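Local atomic coordinates of chorismate mutase protein (Bartonella henselae, PDB entry 3RMI), a protein that probably catalyses the rearrangement of chorismate to prephenate, a step on the route to phenylalanine and tyrosine. Residues A53-R67 against A80-V92. Residues are numbered along the deposited sequence; the frame is centred on the assembly and turned at random.
Sequences AVDPLREQYQIKRLR and AEKFLKFIIKEVV. With MLT (D-malate), chain D.
The malate-binding pocket of this all-helical chorismate mutase is walled in part by helices 56-67 and 80-92, whose short axes approach to 9.4 Å at 147°, nearly antiparallel. At the end near the interhelical turn, L84 and L66 pack together: L84 CD2 presses on the backbone carbonyl of Q62, 3.5 Å from Q62 O, and also touches I63 CG1, while L66 CD2 lies on L84 CB. These branched aliphatic chains suit a seam buried between helices. I63 has two uses, because with CG1 beside the backbone N (chi1 -73°) it reaches L84 CD2 while CG2 lies against the aliphatic stem and carboxyl carbon of E81. At the partly exposed edge of the interface, R67 NH1 and E81 OE1 form a salt bridge at 2.9 Å, its hydrogen bond bent, 34° out of the guanidinium plane. R67 also pairs with D78, while a weak K85 NZ-E81 OE2 salt bridge extends the network along one helix. Farther along, I88 CD1 touches E59 CG at 3.7 Å; V54 CG2 packs on V92 CG1 at 4.0 Å, and A53's bare methyl allows close approach to V92.

R58 and Q62 bond the ligand, while I88 and V91 supply an apolar wall. Q62 gives NE2 to malate O4 at 2.9 Å, and R58 gives NE to O3 at 2.8 Å. Q62 CG lies over the R58 guanidinium, whose NH2 is bridged to D22 of the second subunit; this probably helps fix its orientation. R35 and K46 of the same chain, and R18 of the second subunit, also bond the malate, in a cationic, intersubunit pocket characteristic of the AroQ (type II) chorismate mutase fold.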
loop_
_atom_site.group_PDB
_atom_site.type_symbol
_atom_site.label_atom_id
_atom_site.label_comp_id
_atom_site.label_asym_id
_atom_site.label_seq_id
_atom_site.Cartn_x
_atom_site.Cartn_y
_atom_site.Cartn_z
ATOM N N ALA A 53 -20.774 4.923 5.211
ATOM C CA ALA A 53 -19.409 4.436 5.034
ATOM C C ALA A 53 -18.968 4.511 3.579
ATOM O O ALA A 53 -17.898 5.058 3.273
ATOM C CB ALA A 53 -19.281 3.003 5.535
ATOM N N VAL A 54 -19.777 3.960 2.681
ATOM C CA VAL A 54 -19.460 4.005 1.254
ATOM C C VAL A 54 -20.056 5.265 0.634
ATOM O O VAL A 54 -21.275 5.492 0.645
ATOM C CB VAL A 54 -19.959 2.767 0.493
ATOM C CG1 VAL A 54 -19.460 2.821 -0.960
ATOM C CG2 VAL A 54 -19.497 1.480 1.203
ATOM N N ASP A 55 -19.168 6.079 0.097
ATOM C CA ASP A 55 -19.501 7.344 -0.538
ATOM C C ASP A 55 -19.088 7.226 -2.022
ATOM O O ASP A 55 -17.952 7.530 -2.376
ATOM C CB ASP A 55 -18.700 8.414 0.195
ATOM C CG ASP A 55 -19.071 9.819 -0.193
ATOM O OD1 ASP A 55 -19.437 10.057 -1.365
ATOM O OD2 ASP A 55 -18.951 10.692 0.706
ATOM N N PRO A 56 -20.003 6.750 -2.889
ATOM C CA PRO A 56 -19.593 6.336 -4.244
ATOM C C PRO A 56 -18.951 7.433 -5.098
ATOM O O PRO A 56 -17.973 7.148 -5.797
ATOM C CB PRO A 56 -20.888 5.823 -4.898
ATOM C CG PRO A 56 -21.999 6.054 -3.936
ATOM C CD PRO A 56 -21.464 6.752 -2.710
ATOM N N LEU A 57 -19.481 8.657 -5.050
ATOM C CA LEU A 57 -18.883 9.784 -5.783
ATOM C C LEU A 57 -17.464 10.071 -5.309
ATOM O O LEU A 57 -16.606 10.387 -6.113
ATOM C CB LEU A 57 -19.738 11.060 -5.685
ATOM C CG LEU A 57 -20.988 11.117 -6.558
ATOM C CD1 LEU A 57 -21.701 12.500 -6.440
ATOM C CD2 LEU A 57 -20.722 10.765 -8.044
ATOM N N ARG A 58 -17.217 9.968 -4.010
ATOM C CA ARG A 58 -15.846 10.130 -3.471
ATOM C C ARG A 58 -14.892 9.029 -4.001
ATOM O O ARG A 58 -13.799 9.322 -4.502
ATOM C CB ARG A 58 -15.898 10.156 -1.932
ATOM C CG ARG A 58 -14.563 10.074 -1.204
ATOM C CD ARG A 58 -13.652 11.262 -1.484
ATOM N NE ARG A 58 -12.405 11.107 -0.739
ATOM C CZ ARG A 58 -11.240 11.679 -1.035
ATOM N NH1 ARG A 58 -11.119 12.510 -2.068
ATOM N NH2 ARG A 58 -10.185 11.441 -0.263
ATOM N N GLU A 59 -15.341 7.776 -3.914
ATOM C CA GLU A 59 -14.569 6.591 -4.325
ATOM C C GLU A 59 -14.177 6.734 -5.779
ATOM O O GLU A 59 -13.035 6.502 -6.150
ATOM C CB GLU A 59 -15.413 5.306 -4.163
ATOM C CG GLU A 59 -14.881 4.192 -3.242
ATOM C CD GLU A 59 -15.660 4.020 -1.867
ATOM O OE1 GLU A 59 -15.682 4.956 -0.986
ATOM O OE2 GLU A 59 -16.220 2.893 -1.674
ATOM N N GLN A 60 -15.145 7.128 -6.596
ATOM C CA GLN A 60 -14.957 7.254 -8.040
ATOM C C GLN A 60 -13.911 8.288 -8.381
ATOM O O GLN A 60 -13.116 8.086 -9.297
ATOM C CB GLN A 60 -16.223 7.727 -8.720
ATOM C CG GLN A 60 -17.111 6.675 -9.268
ATOM C CD GLN A 60 -18.448 7.281 -9.737
ATOM O OE1 GLN A 60 -19.512 6.816 -9.317
ATOM N NE2 GLN A 60 -18.392 8.341 -10.582
ATOM N N TYR A 61 -13.965 9.422 -7.687
ATOM C CA TYR A 61 -12.982 10.491 -7.878
ATOM C C TYR A 61 -11.566 10.014 -7.497
ATOM O O TYR A 61 -10.607 10.234 -8.223
ATOM C CB TYR A 61 -13.389 11.731 -7.039
ATOM C CG TYR A 61 -12.308 12.791 -6.924
ATOM C CD1 TYR A 61 -12.070 13.709 -7.964
ATOM C CD2 TYR A 61 -11.504 12.867 -5.785
ATOM C CE1 TYR A 61 -11.052 14.684 -7.854
ATOM C CE2 TYR A 61 -10.487 13.821 -5.681
ATOM C CZ TYR A 61 -10.266 14.720 -6.707
ATOM O OH TYR A 61 -9.276 15.662 -6.568
ATOM N N GLN A 62 -11.454 9.363 -6.352
ATOM C CA GLN A 62 -10.144 8.949 -5.851
ATOM C C GLN A 62 -9.510 7.986 -6.864
ATOM O O GLN A 62 -8.338 8.071 -7.145
ATOM C CB GLN A 62 -10.258 8.263 -4.487
ATOM C CG GLN A 62 -10.755 9.080 -3.300
ATOM C CD GLN A 62 -10.773 8.254 -2.027
ATOM O OE1 GLN A 62 -9.743 8.105 -1.373
ATOM N NE2 GLN A 62 -11.925 7.700 -1.673
ATOM N N ILE A 63 -10.316 7.105 -7.436
ATOM C CA ILE A 63 -9.830 6.127 -8.387
ATOM C C ILE A 63 -9.413 6.781 -9.707
ATOM O O ILE A 63 -8.324 6.476 -10.200
ATOM C CB ILE A 63 -10.875 5.016 -8.656
ATOM C CG1 ILE A 63 -10.975 4.080 -7.446
ATOM C CG2 ILE A 63 -10.500 4.200 -9.893
ATOM C CD1 ILE A 63 -12.228 3.188 -7.481
ATOM N N LYS A 64 -10.252 7.654 -10.285
ATOM C CA LYS A 64 -9.910 8.270 -11.571
ATOM C C LYS A 64 -8.635 9.081 -11.384
ATOM O O LYS A 64 -7.717 9.001 -12.191
ATOM C CB LYS A 64 -11.061 9.128 -12.204
ATOM N N ARG A 65 -8.577 9.830 -10.288
ATOM C CA ARG A 65 -7.430 10.688 -10.007
ATOM C C ARG A 65 -6.147 9.883 -9.849
ATOM O O ARG A 65 -5.132 10.212 -10.423
ATOM C CB ARG A 65 -7.704 11.497 -8.759
ATOM C CG ARG A 65 -6.583 12.429 -8.352
ATOM C CD ARG A 65 -6.846 12.992 -6.953
ATOM N NE ARG A 65 -5.663 13.598 -6.342
ATOM C CZ ARG A 65 -4.821 12.971 -5.520
ATOM N NH1 ARG A 65 -4.979 11.666 -5.139
ATOM N NH2 ARG A 65 -3.798 13.683 -5.042
ATOM N N LEU A 66 -6.197 8.807 -9.100
ATOM C CA LEU A 66 -4.987 8.050 -8.864
ATOM C C LEU A 66 -4.539 7.339 -10.139
ATOM O O LEU A 66 -3.348 7.205 -10.406
ATOM C CB LEU A 66 -5.164 7.070 -7.697
ATOM C CG LEU A 66 -3.846 6.700 -7.003
ATOM C CD1 LEU A 66 -3.205 7.966 -6.372
ATOM C CD2 LEU A 66 -4.055 5.615 -5.951
ATOM N N ARG A 67 -5.499 6.896 -10.936
ATOM C CA ARG A 67 -5.158 6.297 -12.208
ATOM C C ARG A 67 -4.415 7.308 -13.096
ATOM O O ARG A 67 -3.374 6.953 -13.674
ATOM C CB ARG A 67 -6.401 5.737 -12.898
ATOM C CG ARG A 67 -6.871 4.405 -12.315
ATOM C CD ARG A 67 -8.141 3.927 -13.034
ATOM N NE ARG A 67 -7.830 3.495 -14.383
ATOM C CZ ARG A 67 -7.477 2.259 -14.747
ATOM N NH1 ARG A 67 -7.441 1.259 -13.871
ATOM N NH2 ARG A 67 -7.202 2.017 -16.024
ATOM N N ALA A 80 -2.448 0.584 -9.415
ATOM C CA ALA A 80 -2.816 1.727 -8.584
ATOM C C ALA A 80 -4.255 1.575 -8.061
ATOM O O ALA A 80 -4.517 1.758 -6.881
ATOM C CB ALA A 80 -2.651 3.048 -9.357
ATOM N N GLU A 81 -5.177 1.213 -8.941
ATOM C CA GLU A 81 -6.590 1.043 -8.570
ATOM C C GLU A 81 -6.787 -0.112 -7.608
ATOM O O GLU A 81 -7.499 0.026 -6.639
ATOM C CB GLU A 81 -7.473 0.803 -9.813
ATOM C CG GLU A 81 -8.971 0.774 -9.491
ATOM C CD GLU A 81 -9.871 0.689 -10.702
ATOM O OE1 GLU A 81 -9.432 1.040 -11.832
ATOM O OE2 GLU A 81 -11.035 0.257 -10.514
ATOM N N LYS A 82 -6.187 -1.254 -7.915
ATOM C CA LYS A 82 -6.220 -2.429 -7.048
ATOM C C LYS A 82 -5.720 -2.070 -5.649
ATOM O O LYS A 82 -6.297 -2.483 -4.638
ATOM C CB LYS A 82 -5.337 -3.536 -7.646
ATOM C CG LYS A 82 -5.773 -4.961 -7.309
ATOM C CD LYS A 82 -4.932 -6.066 -8.020
ATOM C CE LYS A 82 -5.172 -7.461 -7.334
ATOM N NZ LYS A 82 -4.351 -8.622 -7.854
ATOM N N PHE A 83 -4.642 -1.290 -5.601
ATOM C CA PHE A 83 -4.046 -0.857 -4.333
ATOM C C PHE A 83 -4.966 0.081 -3.558
ATOM O O PHE A 83 -5.204 -0.106 -2.358
ATOM C CB PHE A 83 -2.697 -0.196 -4.586
ATOM C CG PHE A 83 -2.154 0.551 -3.395
ATOM C CD1 PHE A 83 -1.756 -0.105 -2.280
ATOM C CD2 PHE A 83 -2.071 1.930 -3.403
ATOM C CE1 PHE A 83 -1.278 0.599 -1.180
ATOM C CE2 PHE A 83 -1.590 2.615 -2.316
ATOM C CZ PHE A 83 -1.195 1.937 -1.211
ATOM N N LEU A 84 -5.499 1.087 -4.232
ATOM C CA LEU A 84 -6.415 1.997 -3.570
ATOM C C LEU A 84 -7.668 1.268 -3.064
ATOM O O LEU A 84 -8.135 1.516 -1.950
ATOM C CB LEU A 84 -6.791 3.124 -4.514
ATOM C CG LEU A 84 -7.762 4.196 -4.023
ATOM C CD1 LEU A 84 -7.226 4.977 -2.824
ATOM C CD2 LEU A 84 -8.075 5.128 -5.197
ATOM N N LYS A 85 -8.188 0.346 -3.852
ATOM C CA LYS A 85 -9.371 -0.376 -3.449
ATOM C C LYS A 85 -9.105 -1.245 -2.235
ATOM O O LYS A 85 -9.981 -1.441 -1.398
ATOM C CB LYS A 85 -9.900 -1.245 -4.606
ATOM C CG LYS A 85 -10.719 -0.457 -5.639
ATOM C CD LYS A 85 -11.406 -1.370 -6.672
ATOM C CE LYS A 85 -12.737 -0.770 -7.102
ATOM N NZ LYS A 85 -13.163 -1.247 -8.462
ATOM N N PHE A 86 -7.896 -1.788 -2.159
ATOM C CA PHE A 86 -7.437 -2.538 -0.996
ATOM C C PHE A 86 -7.450 -1.661 0.245
ATOM O O PHE A 86 -7.909 -2.077 1.312
ATOM C CB PHE A 86 -6.020 -3.095 -1.262
ATOM C CG PHE A 86 -5.401 -3.778 -0.081
ATOM C CD1 PHE A 86 -5.712 -5.111 0.204
ATOM C CD2 PHE A 86 -4.515 -3.100 0.742
ATOM C CE1 PHE A 86 -5.152 -5.756 1.287
ATOM C CE2 PHE A 86 -3.951 -3.728 1.848
ATOM C CZ PHE A 86 -4.272 -5.070 2.118
ATOM N N ILE A 87 -6.948 -0.443 0.115
ATOM C CA ILE A 87 -6.973 0.474 1.239
ATOM C C ILE A 87 -8.418 0.866 1.599
ATOM O O ILE A 87 -8.801 0.883 2.771
ATOM C CB ILE A 87 -6.155 1.732 0.957
ATOM C CG1 ILE A 87 -4.686 1.373 0.723
ATOM C CG2 ILE A 87 -6.238 2.673 2.114
ATOM C CD1 ILE A 87 -4.038 0.703 1.943
ATOM N N ILE A 88 -9.232 1.141 0.594
ATOM C CA ILE A 88 -10.588 1.648 0.854
ATOM C C ILE A 88 -11.442 0.610 1.545
ATOM O O ILE A 88 -12.305 0.946 2.346
ATOM C CB ILE A 88 -11.273 2.053 -0.427
ATOM C CG1 ILE A 88 -10.680 3.356 -0.957
ATOM C CG2 ILE A 88 -12.813 2.158 -0.229
ATOM C CD1 ILE A 88 -11.270 3.728 -2.372
ATOM N N LYS A 89 -11.214 -0.658 1.237
ATOM C CA LYS A 89 -11.958 -1.757 1.889
ATOM C C LYS A 89 -11.682 -1.770 3.410
ATOM O O LYS A 89 -12.586 -1.997 4.227
ATOM C CB LYS A 89 -11.541 -3.091 1.253
ATOM C CG LYS A 89 -12.459 -4.275 1.474
ATOM C CD LYS A 89 -11.785 -5.583 1.015
ATOM C CE LYS A 89 -12.598 -6.813 1.415
ATOM N NZ LYS A 89 -11.726 -8.038 1.379
ATOM N N GLU A 90 -10.439 -1.503 3.796
ATOM C CA GLU A 90 -10.125 -1.430 5.201
ATOM C C GLU A 90 -10.801 -0.213 5.799
ATOM O O GLU A 90 -11.353 -0.267 6.888
ATOM C CB GLU A 90 -8.626 -1.331 5.395
ATOM C CG GLU A 90 -8.206 -1.305 6.848
ATOM C CD GLU A 90 -8.590 -2.569 7.603
ATOM O OE1 GLU A 90 -8.872 -3.606 6.952
ATOM O OE2 GLU A 90 -8.585 -2.530 8.849
ATOM N N VAL A 91 -10.748 0.898 5.076
ATOM C CA VAL A 91 -11.328 2.156 5.558
ATOM C C VAL A 91 -12.829 2.016 5.788
ATOM O O VAL A 91 -13.352 2.472 6.801
ATOM C CB VAL A 91 -11.047 3.318 4.591
ATOM C CG1 VAL A 91 -11.870 4.549 4.974
ATOM C CG2 VAL A 91 -9.543 3.658 4.597
ATOM N N VAL A 92 -13.508 1.355 4.863
ATOM C CA VAL A 92 -14.947 1.191 4.940
ATOM C C VAL A 92 -15.285 0.316 6.148
ATOM O O VAL A 92 -16.210 0.629 6.916
ATOM C CB VAL A 92 -15.508 0.618 3.605
ATOM C CG1 VAL A 92 -16.832 -0.031 3.824
ATOM C CG2 VAL A 92 -15.595 1.725 2.542
HETATM C C1 MLT D . -13.466 8.233 2.901
HETATM O O1 MLT D . -14.646 8.672 3.061
HETATM O O2 MLT D . -13.365 7.025 3.061
HETATM C C2 MLT D . -12.266 9.095 2.576
HETATM O O3 MLT D . -12.830 10.164 1.882
HETATM C C3 MLT D . -11.086 8.654 1.705
HETATM C C4 MLT D . -10.847 7.157 1.424
HETATM O O4 MLT D . -11.745 6.417 0.874
HETATM O O5 MLT D . -9.724 6.632 1.672
#